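Local atomic coordinates of fibronectin-binding protein (Streptococcus pyogenes, PDB entry 5A0L), a protein that mediates covalent binding of the pathogen to its host through an internal thioester in its N-terminal domain, acting as a surface adhesin. Residues S76-Y81 with N202-E207; L100-N105 with Q128-Y133; A138-V143 with E166-L171. One frame throughout, in Å; residues are numbered along the deposited sequence. Where two conformers were deposited one is given.

Contact 1: S76-Y81 with N202-E207; sequences SAFKSY and NLLSAE
Y81 and N202 bring the two backbones closest, their CA atoms 7.0 Å apart, and the gap widens to 9.0 Å between the CA atoms of F78 and L204. Residues 76-80 are helical, while 203-205 form a short strand with N202 just ahead of it. The polar link runs from N202 ND2 to Y81 O at 3.3 Å; its N-H...O angle of 158° is fairly straight. The donor lies in the carbonyl plane, on a lone pair, and Y81 O lies almost in the amide plane of N202. The same amide nitrogen also meets the edge of the Y81 ring, 3.8 Å from CD1, with the amide and ring planes nearly perpendicular (87°). N51 ND2 is a second donor to Y81 O, and N202 OD1 accepts from S195 N, which holds the N202 amide at both ends. In the strand, L204 holds CG anti to the backbone N (chi1 174°), extending the branch toward the helix, and CD1 reaches F78 CE1 at 3.8 Å, obliquely to the ring. Helix 92-105 closes over this apolar pair, with I99 touching both residues and L95 touching F78, while I192 of barrel strand 191-195 packs on both F78 and Y81.

Contact 2: L100-N105 with Q128-Y133; sequences LNVIYN and QNAIWY
V102 and A130 mark the closest backbone approach, 6.9 Å between CA atoms, of two helical segments that run antiparallel (177°) with axes 9.9 Å apart. Along 128-133, Q128 comes first and turns its CB away from 100-105. Its NE2 donates to C49 O while resting 3.2 Å above the W132 ring plane, displaced toward the rim, and together these contacts probably limit the rotation of the amide. A130 does point at the partner helix: its CB meets V102 CG1 at 3.7 Å, and the smallness of this methyl is consistent with the close backbones. I131 carries the rest of the packing from the flank. Its CD1, in the conformer described, touches V102 CG1 at 3.6 Å and I103 CD1 at 3.7 Å. V102 serves both neighbours with one branch, because CG1 is anti to its backbone N (chi1 166°) and extends toward the facing helix. W132 then packs on C49, and Y133 closes the segment with a cation-pi contact to R86, whose NE also bonds Y133 O. In the partner helix, N105 ND2 turns back to N101 O at 2.9 Å; N105 N reaches that same oxygen from the opposite face of its carbonyl plane, a double grip on the last turn. The interface itself is wholly apolar and buried, an antiparallel helix pair within the helical part of the thioester domain. One side of the pair faces the barrel strand bearing C49, the chain's single cysteine and hence the probable cysteine of the internal thioester.

Contact 3: A138-V143 with E166-L171; sequences APLNDV and EALKKL
K169 passes its aliphatic chain obliquely across V143 and ends at the flat carboxylate of E166, one turn back in the same helix. K169 NZ meets E166 OE2 at 3.1 Å, so the ammonium group approaches on the syn side, only modestly (20°) out of the carboxylate plane. N144 OD1 is a further partner of NZ, just beyond V143, so the lysine tip is tied both to its own helix and to the loop. The chain between is extended beyond CG, which lets its methylenes pass V143: CG1 lies 3.8 Å from K169 CG and 4.0 Å from K169 CE. The other branch of V143, CG2, faces L168 CD2 at 4.3 Å. L140 approaches L168 from elsewhere in the loop, its CD1 standing 4.1 Å from L168 CD1, and the two side chains cross at about a right angle. The backbone of L140 lies in the left-handed helical region (phi 49°, psi 49°), within an irregular turn that aims CB at the helix. The distances are those of ordinary van der Waals packing, so hydrophobic burial probably supplies most of the attraction directly between the segments. The salt bridge with E166 at the margin, in which both groups are probably ionised, together with N144 OD1 probably helps to keep the lysine chain across V143.

Overall arrangement
The contacts follow one another across the fold from the beta-barrel to its helical side. Contact 1 joins helix 75-81 to barrel strand 203-205, contact 2 pairs helices 92-105 and 120-135, and contact 3 ties the loop after helix 120-135 to helix 158-172. Centres are 11 Å apart for contacts 1 and 2 and for contacts 2 and 3, but 20 Å for contacts 1 and 3, which do not touch. Contact 2 bridges them: L204 CD2 packs 3.7 Å from I131 CD1, and W132 O probably accepts from A138 N. Along the chain, contact 1 encloses contacts 2 and 3, which come in series, and strand 203-205, between strands 45-49 and 191-195, meets the intervening helices through L204.

Contact 1: S76-Y81 with N202-E207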
ATOM      1  N   SER A  76      10.064  -7.493 -11.924  1.00 14.61           N
ATOM      2  CA  SER A  76       9.859  -8.946 -11.866  0.50 15.31           C
ATOM      3  C   SER A  76       9.087  -9.385 -10.623  1.00 15.37           C
ATOM      4  O   SER A  76       8.152 -10.172 -10.690  1.00 16.34           O
ATOM      5  CB  SER A  76      11.195  -9.650 -11.842  0.50 14.81           C
ATOM      6  OG  SER A  76      10.959 -11.036 -11.801  0.50 17.47           O
ATOM      7  N   ALA A  77       9.517  -8.881  -9.462  1.00 14.53           N
ATOM      8  CA  ALA A  77       8.862  -9.246  -8.214  1.00 14.03           C
ATOM      9  C   ALA A  77       7.444  -8.694  -8.182  1.00 14.27           C
ATOM     10  O   ALA A  77       6.531  -9.352  -7.670  1.00 15.29           O
ATOM     11  CB  ALA A  77       9.658  -8.731  -7.040  1.00 15.68           C
ATOM     12  N   PHE A  78       7.272  -7.456  -8.639  1.00 13.39           N
ATOM     13  CA  PHE A  78       5.939  -6.900  -8.653  1.00 14.05           C
ATOM     14  C   PHE A  78       5.006  -7.731  -9.513  1.00 15.27           C
ATOM     15  O   PHE A  78       3.843  -7.936  -9.181  1.00 20.18           O
ATOM     16  CB  PHE A  78       5.949  -5.437  -9.086  1.00 14.33           C
ATOM     17  CG  PHE A  78       6.689  -4.484  -8.158  1.00 13.59           C
ATOM     18  CD1 PHE A  78       6.907  -4.750  -6.832  1.00 14.11           C
ATOM     19  CD2 PHE A  78       7.120  -3.270  -8.643  1.00 15.34           C
ATOM     20  CE1 PHE A  78       7.558  -3.839  -6.002  1.00 15.17           C
ATOM     21  CE2 PHE A  78       7.784  -2.385  -7.846  1.00 16.20           C
ATOM     22  CZ  PHE A  78       7.996  -2.652  -6.508  1.00 14.91           C
ATOM     23  N   LYS A  79       5.492  -8.209 -10.657  1.00 14.58           N
ATOM     24  CA  LYS A  79       4.679  -9.101 -11.491  1.00 15.23           C
ATOM     25  C   LYS A  79       4.379 -10.427 -10.763  1.00 15.52           C
ATOM     26  O   LYS A  79       3.206 -10.853 -10.694  1.00 18.36           O
ATOM     27  CB  LYS A  79       5.336  -9.326 -12.860  1.00 17.58           C
ATOM     28  CG  LYS A  79       4.750 -10.417 -13.755  1.00 25.46           C
ATOM     29  CD  LYS A  79       3.325 -10.251 -14.175  1.00 30.82           C
ATOM     30  CE  LYS A  79       2.864 -11.458 -15.018  1.00 42.02           C
ATOM     31  NZ  LYS A  79       1.400 -11.453 -15.305  1.00 56.35           N
ATOM     32  N   SER A  80       5.432 -11.053 -10.216  1.00 14.57           N
ATOM     33  CA  SER A  80       5.323 -12.412  -9.686  1.00 16.13           C
ATOM     34  C   SER A  80       4.431 -12.511  -8.459  1.00 16.03           C
ATOM     35  O   SER A  80       3.795 -13.548  -8.233  1.00 19.09           O
ATOM     36  CB  SER A  80       6.725 -12.937  -9.341  1.00 20.95           C
ATOM     37  OG  SER A  80       7.405 -13.190 -10.546  1.00 26.93           O
ATOM     38  N   TYR A  81       4.460 -11.485  -7.610  1.00 13.40           N
ATOM     39  CA  TYR A  81       3.716 -11.512  -6.338  1.00 14.05           C
ATOM     40  C   TYR A  81       2.337 -10.877  -6.401  1.00 14.75           C
ATOM     41  O   TYR A  81       1.617 -10.885  -5.389  1.00 17.17           O
ATOM     42  CB  TYR A  81       4.582 -10.928  -5.196  1.00 15.02           C
ATOM     43  CG  TYR A  81       5.755 -11.827  -4.908  1.00 15.50           C
ATOM     44  CD1 TYR A  81       5.592 -13.019  -4.172  1.00 21.34           C
ATOM     45  CD2 TYR A  81       7.012 -11.567  -5.378  1.00 16.58           C
ATOM     46  CE1 TYR A  81       6.644 -13.880  -3.969  1.00 27.14           C
ATOM     47  CE2 TYR A  81       8.071 -12.412  -5.161  1.00 19.79           C
ATOM     48  CZ  TYR A  81       7.896 -13.574  -4.458  1.00 24.01           C
ATOM     49  OH  TYR A  81       8.958 -14.436  -4.235  1.00 33.64           O
ATOM     50  N   ASN A 202       0.314 -10.812   0.267  1.00 11.28           N
ATOM     51  CA  ASN A 202       1.659 -10.281   0.210  1.00 11.14           C
ATOM     52  C   ASN A 202       1.541  -8.740   0.399  1.00 10.30           C
ATOM     53  O   ASN A 202       0.516  -8.162   0.045  1.00 11.42           O
ATOM     54  CB  ASN A 202       2.327 -10.619  -1.128  1.00 11.41           C
ATOM     55  CG  ASN A 202       2.405 -12.096  -1.370  1.00 11.95           C
ATOM     56  OD1 ASN A 202       2.737 -12.872  -0.488  1.00 12.99           O
ATOM     57  ND2 ASN A 202       2.149 -12.478  -2.592  1.00 16.07           N
ATOM     58  N   LEU A 203       2.609  -8.163   0.959  1.00 10.38           N
ATOM     59  CA  LEU A 203       2.605  -6.715   1.270  1.00 10.18           C
ATOM     60  C   LEU A 203       3.660  -5.982   0.463  1.00 10.63           C
ATOM     61  O   LEU A 203       4.663  -6.553   0.071  1.00 11.76           O
ATOM     62  CB  LEU A 203       2.829  -6.467   2.788  1.00 10.93           C
ATOM     63  CG  LEU A 203       1.937  -7.275   3.733  1.00 11.72           C
ATOM     64  CD1 LEU A 203       2.308  -7.025   5.185  1.00 13.82           C
ATOM     65  CD2 LEU A 203       0.447  -7.021   3.493  1.00 13.93           C
ATOM     66  N   LEU A 204       3.425  -4.685   0.293  1.00 10.79           N
ATOM     67  CA  LEU A 204       4.357  -3.779  -0.357  1.00 11.02           C
ATOM     68  C   LEU A 204       4.720  -2.693   0.678  1.00 10.32           C
ATOM     69  O   LEU A 204       3.815  -2.071   1.226  1.00 11.24           O
ATOM     70  CB  LEU A 204       3.698  -3.154  -1.581  1.00 11.33           C
ATOM     71  CG  LEU A 204       4.486  -2.064  -2.296  1.00 12.00           C
ATOM     72  CD1 LEU A 204       5.741  -2.591  -2.953  1.00 13.29           C
ATOM     73  CD2 LEU A 204       3.619  -1.373  -3.336  1.00 13.25           C
ATOM     74  N   SER A 205       6.024  -2.441   0.843  1.00 10.97           N
ATOM     75  CA  SER A 205       6.423  -1.376   1.770  1.00 11.34           C
ATOM     76  C   SER A 205       6.189   0.006   1.184  1.00 11.64           C
ATOM     77  O   SER A 205       6.107   0.199  -0.025  1.00 13.18           O
ATOM     78  CB  SER A 205       7.875  -1.545   2.160  1.00 12.59           C
ATOM     79  OG  SER A 205       8.748  -1.373   1.083  1.00 14.32           O
ATOM     80  N   ALA A 206       6.101   0.988   2.085  1.00 11.89           N
ATOM     81  CA  ALA A 206       5.896   2.395   1.719  1.00 12.16           C
ATOM     82  C   ALA A 206       7.212   3.175   1.714  1.00 12.63           C
ATOM     83  O   ALA A 206       7.197   4.377   1.452  1.00 14.04           O
ATOM     84  CB  ALA A 206       4.902   3.049   2.665  1.00 14.38           C
ATOM     85  N   GLU A 207       8.318   2.500   1.966  1.00 12.90           N
ATOM     86  CA  GLU A 207       9.676   3.017   1.920  1.00 13.14           C
ATOM     87  C   GLU A 207      10.616   1.812   1.895  1.00 13.03           C
ATOM     88  O   GLU A 207      10.177   0.662   2.112  1.00 14.12           O
ATOM     89  CB  GLU A 207      10.019   3.911   3.104  1.00 15.69           C
ATOM     90  CG  GLU A 207      10.061   3.219   4.454  1.00 16.46           C
ATOM     91  CD  GLU A 207      10.568   4.100   5.582  1.00 18.53           C
ATOM     92  OE1 GLU A 207      11.539   4.874   5.410  1.00 23.74           O
ATOM     93  OE2 GLU A 207      10.025   3.945   6.653  1.00 24.35           O
TER

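Contact 2: L100-N105 with Q128-Y133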
ATOM      1  N   LEU A 100       6.620   2.448  -8.032  1.00 10.98           N
ATOM      2  CA  LEU A 100       7.493   3.313  -7.238  1.00 11.60           C
ATOM      3  C   LEU A 100       6.964   4.742  -7.145  1.00 11.15           C
ATOM      4  O   LEU A 100       7.000   5.362  -6.086  1.00 11.63           O
ATOM      5  CB  LEU A 100       8.908   3.309  -7.782  1.00 13.09           C
ATOM      6  CG  LEU A 100       9.714   2.038  -7.748  1.00 16.24           C
ATOM      7  CD1 LEU A 100      11.059   2.224  -8.401  1.00 17.47           C
ATOM      8  CD2 LEU A 100       9.873   1.514  -6.368  1.00 19.19           C
ATOM      9  N   ASN A 101       6.477   5.274  -8.280  1.00 11.52           N
ATOM     10  CA  ASN A 101       5.996   6.629  -8.283  1.00 11.09           C
ATOM     11  C   ASN A 101       4.693   6.785  -7.512  1.00 10.61           C
ATOM     12  O   ASN A 101       4.475   7.831  -6.876  1.00 11.73           O
ATOM     13  CB  ASN A 101       5.929   7.198  -9.697  1.00 12.15           C
ATOM     14  CG  ASN A 101       7.276   7.686 -10.189  1.00 14.46           C
ATOM     15  OD1 ASN A 101       7.632   8.861  -9.986  1.00 15.16           O
ATOM     16  ND2 ASN A 101       8.054   6.802 -10.810  1.00 14.03           N
ATOM     17  N   VAL A 102       3.817   5.780  -7.534  1.00 10.93           N
ATOM     18  CA  VAL A 102       2.640   5.820  -6.676  1.00 10.45           C
ATOM     19  C   VAL A 102       3.015   5.937  -5.195  1.00 10.70           C
ATOM     20  O   VAL A 102       2.522   6.800  -4.461  1.00 11.91           O
ATOM     21  CB  VAL A 102       1.734   4.592  -6.889  1.00 11.24           C
ATOM     22  CG1 VAL A 102       0.698   4.461  -5.783  1.00 12.17           C
ATOM     23  CG2 VAL A 102       1.068   4.680  -8.250  1.00 13.40           C
ATOM     24  N   ILE A 103       3.927   5.072  -4.753  1.00 10.72           N
ATOM     25  CA  ILE A 103       4.287   5.056  -3.335  1.00 11.26           C
ATOM     26  C   ILE A 103       4.982   6.376  -2.955  1.00 10.61           C
ATOM     27  O   ILE A 103       4.697   6.928  -1.883  1.00 11.94           O
ATOM     28  CB  ILE A 103       5.143   3.823  -2.991  1.00 10.78           C
ATOM     29  CG1 ILE A 103       4.333   2.524  -3.125  1.00 11.91           C
ATOM     30  CG2 ILE A 103       5.779   3.938  -1.642  1.00 11.94           C
ATOM     31  CD1 ILE A 103       3.255   2.364  -2.110  1.00 13.62           C
ATOM     32  N   TYR A 104       5.901   6.857  -3.790  1.00 11.00           N
ATOM     33  CA  TYR A 104       6.641   8.055  -3.454  1.00 11.35           C
ATOM     34  C   TYR A 104       5.711   9.275  -3.309  1.00 11.10           C
ATOM     35  O   TYR A 104       5.995  10.197  -2.523  1.00 12.31           O
ATOM     36  CB  TYR A 104       7.718   8.304  -4.523  1.00 12.38           C
ATOM     37  CG  TYR A 104       8.714   9.365  -4.144  1.00 13.03           C
ATOM     38  CD1 TYR A 104       9.465   9.258  -2.965  1.00 15.34           C
ATOM     39  CD2 TYR A 104       8.962  10.467  -4.992  1.00 14.95           C
ATOM     40  CE1 TYR A 104      10.364  10.257  -2.595  1.00 17.39           C
ATOM     41  CE2 TYR A 104       9.891  11.440  -4.634  1.00 16.31           C
ATOM     42  CZ  TYR A 104      10.607  11.318  -3.459  1.00 17.52           C
ATOM     43  OH  TYR A 104      11.497  12.306  -3.038  1.00 20.99           O
ATOM     44  N   ASN A 105       4.614   9.263  -4.061  1.00 10.91           N
ATOM     45  CA  ASN A 105       3.642  10.334  -4.044  1.00 11.19           C
ATOM     46  C   ASN A 105       2.496  10.178  -3.050  1.00 11.47           C
ATOM     47  O   ASN A 105       1.758  11.128  -2.794  1.00 12.40           O
ATOM     48  CB  ASN A 105       3.124  10.598  -5.444  1.00 11.20           C
ATOM     49  CG  ASN A 105       4.123  11.365  -6.232  1.00 12.79           C
ATOM     50  OD1 ASN A 105       4.259  12.584  -6.013  1.00 13.84           O
ATOM     51  ND2 ASN A 105       4.938  10.695  -7.063  1.00 12.76           N
ATOM     52  N   GLN A 128      -3.673   2.978  -1.086  1.00 10.64           N
ATOM     53  CA  GLN A 128      -3.994   1.554  -1.229  1.00 11.09           C
ATOM     54  C   GLN A 128      -4.794   1.314  -2.506  1.00 11.30           C
ATOM     55  O   GLN A 128      -4.566   0.316  -3.218  1.00 11.66           O
ATOM     56  CB  GLN A 128      -4.793   1.106  -0.001  1.00 10.80           C
ATOM     57  CG  GLN A 128      -5.196  -0.378  -0.037  1.00 11.27           C
ATOM     58  CD  GLN A 128      -4.010  -1.285   0.018  1.00 11.18           C
ATOM     59  OE1 GLN A 128      -3.466  -1.568   1.098  1.00 11.81           O
ATOM     60  NE2 GLN A 128      -3.545  -1.730  -1.161  1.00 11.53           N
ATOM     61  N   ASN A 129      -5.742   2.185  -2.805  1.00 11.30           N
ATOM     62  CA  ASN A 129      -6.508   2.043  -4.028  1.00 11.64           C
ATOM     63  C   ASN A 129      -5.640   2.249  -5.272  1.00 12.14           C
ATOM     64  O   ASN A 129      -5.819   1.526  -6.267  1.00 12.95           O
ATOM     65  CB  ASN A 129      -7.706   2.989  -4.037  1.00 13.18           C
ATOM     66  CG  ASN A 129      -8.905   2.395  -3.349  1.00 14.93           C
ATOM     67  OD1 ASN A 129      -9.666   1.664  -3.971  1.00 17.55           O
ATOM     68  ND2 ASN A 129      -9.054   2.631  -2.063  1.00 16.64           N
ATOM     69  N   ALA A 130      -4.687   3.185  -5.232  1.00 11.59           N
ATOM     70  CA  ALA A 130      -3.794   3.377  -6.349  1.00 11.52           C
ATOM     71  C   ALA A 130      -2.904   2.168  -6.548  1.00 11.55           C
ATOM     72  O   ALA A 130      -2.574   1.790  -7.697  1.00 12.48           O
ATOM     73  CB  ALA A 130      -2.975   4.647  -6.157  1.00 12.44           C
ATOM     74  N   ILE A 131      -2.484   1.531  -5.462  1.00 10.68           N
ATOM     75  CA  ILE A 131      -1.672   0.313  -5.596  0.50 10.89           C
ATOM     76  C   ILE A 131      -2.478  -0.810  -6.265  1.00 12.09           C
ATOM     77  O   ILE A 131      -1.981  -1.484  -7.170  1.00 12.09           O
ATOM     78  CB  ILE A 131      -1.064  -0.125  -4.234  0.50 10.77           C
ATOM     79  CG1 ILE A 131       0.032   0.879  -3.821  0.50 11.36           C
ATOM     80  CG2 ILE A 131      -0.529  -1.561  -4.279  0.50 11.86           C
ATOM     81  CD1 ILE A 131       1.187   0.991  -4.787  0.50 11.23           C
ATOM     82  N   TRP A 132      -3.722  -0.992  -5.859  1.00 11.43           N
ATOM     83  CA  TRP A 132      -4.565  -2.031  -6.439  1.00 12.36           C
ATOM     84  C   TRP A 132      -4.866  -1.774  -7.909  1.00 12.00           C
ATOM     85  O   TRP A 132      -5.073  -2.740  -8.671  1.00 12.78           O
ATOM     86  CB  TRP A 132      -5.840  -2.175  -5.630  1.00 12.70           C
ATOM     87  CG  TRP A 132      -5.684  -2.852  -4.303  1.00 12.56           C
ATOM     88  CD1 TRP A 132      -4.760  -3.779  -3.956  1.00 12.96           C
ATOM     89  CD2 TRP A 132      -6.537  -2.694  -3.170  1.00 12.56           C
ATOM     90  NE1 TRP A 132      -4.968  -4.228  -2.668  1.00 12.77           N
ATOM     91  CE2 TRP A 132      -6.050  -3.563  -2.163  1.00 12.69           C
ATOM     92  CE3 TRP A 132      -7.640  -1.888  -2.888  1.00 13.09           C
ATOM     93  CZ2 TRP A 132      -6.673  -3.674  -0.917  1.00 15.00           C
ATOM     94  CZ3 TRP A 132      -8.246  -1.996  -1.650  1.00 15.11           C
ATOM     95  CH2 TRP A 132      -7.751  -2.874  -0.684  1.00 14.96           C
ATOM     96  N   TYR A 133      -4.887  -0.521  -8.335  1.00 12.33           N
ATOM     97  CA  TYR A 133      -5.002  -0.211  -9.766  1.00 13.11           C
ATOM     98  C   TYR A 133      -3.883  -0.926 -10.534  1.00 13.29           C
ATOM     99  O   TYR A 133      -4.120  -1.428 -11.659  1.00 13.67           O
ATOM    100  CB  TYR A 133      -4.923   1.312  -9.951  1.00 13.73           C
ATOM    101  CG  TYR A 133      -5.025   1.781 -11.375  1.00 13.95           C
ATOM    102  CD1 TYR A 133      -6.269   1.915 -11.989  1.00 15.30           C
ATOM    103  CD2 TYR A 133      -3.889   2.158 -12.096  1.00 14.68           C
ATOM    104  CE1 TYR A 133      -6.358   2.399 -13.305  1.00 16.60           C
ATOM    105  CE2 TYR A 133      -3.971   2.632 -13.399  1.00 16.09           C
ATOM    106  CZ  TYR A 133      -5.210   2.737 -13.997  1.00 17.20           C
ATOM    107  OH  TYR A 133      -5.288   3.205 -15.290  1.00 21.75           O
TER

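Contact 3: A138-V143 with E166-L171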
ATOM      1  N   ALA A 138      -7.420  -3.068 -10.784  1.00 15.38           N
ATOM      2  CA  ALA A 138      -8.706  -2.540 -10.327  1.00 17.20           C
ATOM      3  C   ALA A 138      -9.087  -1.377 -11.251  1.00 19.32           C
ATOM      4  O   ALA A 138      -8.265  -0.506 -11.480  1.00 19.58           O
ATOM      5  CB  ALA A 138      -8.609  -2.032  -8.887  1.00 20.18           C
ATOM      6  N   PRO A 139     -10.313  -1.355 -11.771  1.00 21.21           N
ATOM      7  CA  PRO A 139     -10.617  -0.361 -12.839  1.00 25.87           C
ATOM      8  C   PRO A 139     -10.590   1.147 -12.520  1.00 29.38           C
ATOM      9  O   PRO A 139     -10.105   2.016 -13.312  1.00 36.92           O
ATOM     10  CB  PRO A 139     -12.011  -0.808 -13.308  1.00 29.24           C
ATOM     11  CG  PRO A 139     -12.103  -2.232 -12.966  1.00 34.81           C
ATOM     12  CD  PRO A 139     -11.251  -2.487 -11.762  1.00 25.59           C
ATOM     13  N   LEU A 140     -11.121   1.462 -11.378  1.00 27.34           N
ATOM     14  CA  LEU A 140     -11.226   2.896 -10.949  1.00 21.23           C
ATOM     15  C   LEU A 140     -11.837   3.868 -12.015  1.00 26.22           C
ATOM     16  O   LEU A 140     -11.278   4.931 -12.309  1.00 26.70           O
ATOM     17  CB  LEU A 140      -9.879   3.472 -10.419  1.00 18.29           C
ATOM     18  CG  LEU A 140      -9.316   2.706  -9.216  1.00 18.16           C
ATOM     19  CD1 LEU A 140      -7.983   3.313  -8.801  1.00 17.43           C
ATOM     20  CD2 LEU A 140     -10.296   2.726  -8.047  1.00 20.71           C
ATOM     21  N   ASN A 141     -12.966   3.489 -12.594  0.50 26.99           N
ATOM     22  CA  ASN A 141     -13.562   4.283 -13.665  0.50 30.14           C
ATOM     23  C   ASN A 141     -14.613   5.297 -13.191  0.50 28.23           C
ATOM     24  O   ASN A 141     -15.181   6.021 -14.017  0.50 36.96           O
ATOM     25  CB  ASN A 141     -14.175   3.334 -14.693  0.50 33.06           C
ATOM     26  CG  ASN A 141     -14.977   2.236 -14.041  0.50 33.05           C
ATOM     27  OD1 ASN A 141     -15.660   2.469 -13.046  0.50 40.66           O
ATOM     28  ND2 ASN A 141     -14.918   1.041 -14.601  0.50 33.09           N
ATOM     29  N   ASP A 142     -14.836   5.370 -11.877  1.00 23.57           N
ATOM     30  CA  ASP A 142     -15.876   6.204 -11.277  1.00 24.63           C
ATOM     31  C   ASP A 142     -15.308   6.995 -10.083  1.00 20.13           C
ATOM     32  O   ASP A 142     -15.972   7.103  -9.034  1.00 20.34           O
ATOM     33  CB  ASP A 142     -16.962   5.228 -10.764  1.00 29.30           C
ATOM     34  CG  ASP A 142     -18.338   5.750 -10.885  1.00 41.57           C
ATOM     35  OD1 ASP A 142     -18.621   6.404 -11.908  1.00 46.28           O
ATOM     36  OD2 ASP A 142     -19.160   5.437  -9.982  1.00 54.91           O
ATOM     37  N   VAL A 143     -14.117   7.569 -10.233  1.00 18.87           N
ATOM     38  CA  VAL A 143     -13.448   8.181  -9.066  1.00 18.22           C
ATOM     39  C   VAL A 143     -14.286   9.321  -8.474  1.00 18.23           C
ATOM     40  O   VAL A 143     -14.307   9.488  -7.259  1.00 17.95           O
ATOM     41  CB  VAL A 143     -12.002   8.635  -9.401  1.00 19.19           C
ATOM     42  CG1 VAL A 143     -11.374   9.426  -8.251  1.00 21.01           C
ATOM     43  CG2 VAL A 143     -11.134   7.452  -9.776  1.00 20.33           C
ATOM     44  N   GLU A 166      -9.269  13.722  -5.765  1.00 15.77           N
ATOM     45  CA  GLU A 166      -8.294  14.385  -6.602  1.00 15.98           C
ATOM     46  C   GLU A 166      -6.921  13.750  -6.495  1.00 14.93           C
ATOM     47  O   GLU A 166      -6.188  13.622  -7.490  1.00 16.25           O
ATOM     48  CB  GLU A 166      -8.276  15.904  -6.294  1.00 19.41           C
ATOM     49  CG  GLU A 166      -9.578  16.604  -6.685  1.00 24.33           C
ATOM     50  CD  GLU A 166     -10.005  16.308  -8.130  1.00 27.33           C
ATOM     51  OE1 GLU A 166      -9.218  16.636  -9.043  1.00 30.94           O
ATOM     52  OE2 GLU A 166     -11.125  15.735  -8.367  1.00 33.83           O
ATOM     53  N   ALA A 167      -6.542  13.346  -5.286  1.00 14.28           N
ATOM     54  CA  ALA A 167      -5.264  12.685  -5.077  1.00 13.93           C
ATOM     55  C   ALA A 167      -5.208  11.365  -5.852  1.00 13.38           C
ATOM     56  O   ALA A 167      -4.198  11.048  -6.479  1.00 14.02           O
ATOM     57  CB  ALA A 167      -4.982  12.467  -3.608  1.00 14.80           C
ATOM     58  N   LEU A 168      -6.283  10.590  -5.749  1.00 13.00           N
ATOM     59  CA  LEU A 168      -6.304   9.290  -6.426  1.00 12.95           C
ATOM     60  C   LEU A 168      -6.115   9.452  -7.954  1.00 13.09           C
ATOM     61  O   LEU A 168      -5.341   8.713  -8.576  1.00 14.08           O
ATOM     62  CB  LEU A 168      -7.588   8.554  -6.077  1.00 13.17           C
ATOM     63  CG  LEU A 168      -7.705   7.156  -6.677  1.00 13.08           C
ATOM     64  CD1 LEU A 168      -6.523   6.279  -6.335  1.00 13.68           C
ATOM     65  CD2 LEU A 168      -9.010   6.519  -6.196  1.00 15.60           C
ATOM     66  N   LYS A 169      -6.787  10.432  -8.538  1.00 13.78           N
ATOM     67  CA  LYS A 169      -6.647  10.679  -9.963  1.00 14.90           C
ATOM     68  C   LYS A 169      -5.187  10.974 -10.334  1.00 15.26           C
ATOM     69  O   LYS A 169      -4.679  10.476 -11.339  1.00 16.12           O
ATOM     70  CB  LYS A 169      -7.508  11.857 -10.389  1.00 17.59           C
ATOM     71  CG  LYS A 169      -8.987  11.602 -10.337  1.00 19.91           C
ATOM     72  CD  LYS A 169      -9.743  12.869 -10.745  1.00 23.60           C
ATOM     73  CE  LYS A 169     -11.213  12.699 -10.536  1.00 27.97           C
ATOM     74  NZ  LYS A 169     -11.925  13.986 -10.763  1.00 33.26           N
ATOM     75  N   LYS A 170      -4.506  11.777  -9.514  1.00 14.23           N
ATOM     76  CA  LYS A 170      -3.116  12.108  -9.799  1.00 14.84           C
ATOM     77  C   LYS A 170      -2.223  10.877  -9.701  1.00 13.97           C
ATOM     78  O   LYS A 170      -1.279  10.696 -10.477  1.00 15.50           O
ATOM     79  CB  LYS A 170      -2.620  13.235  -8.885  1.00 17.37           C
ATOM     80  CG  LYS A 170      -3.335  14.575  -9.121  1.00 18.06           C
ATOM     81  CD  LYS A 170      -2.917  15.666  -8.135  1.00 21.88           C
ATOM     82  CE  LYS A 170      -3.835  16.894  -8.165  1.00 26.88           C
ATOM     83  NZ  LYS A 170      -3.413  17.755  -7.023  1.00 30.52           N
ATOM     84  N   LEU A 171      -2.489  10.026  -8.713  1.00 13.48           N
ATOM     85  CA  LEU A 171      -1.679   8.849  -8.477  1.00 12.72           C
ATOM     86  C   LEU A 171      -1.752   7.835  -9.606  1.00 12.96           C
ATOM     87  O   LEU A 171      -0.767   7.129  -9.824  1.00 13.86           O
ATOM     88  CB  LEU A 171      -2.012   8.178  -7.147  1.00 12.19           C
ATOM     89  CG  LEU A 171      -1.631   8.921  -5.870  1.00 12.91           C
ATOM     90  CD1 LEU A 171      -2.230   8.213  -4.659  1.00 14.44           C
ATOM     91  CD2 LEU A 171      -0.120   9.023  -5.715  1.00 13.76           C
TER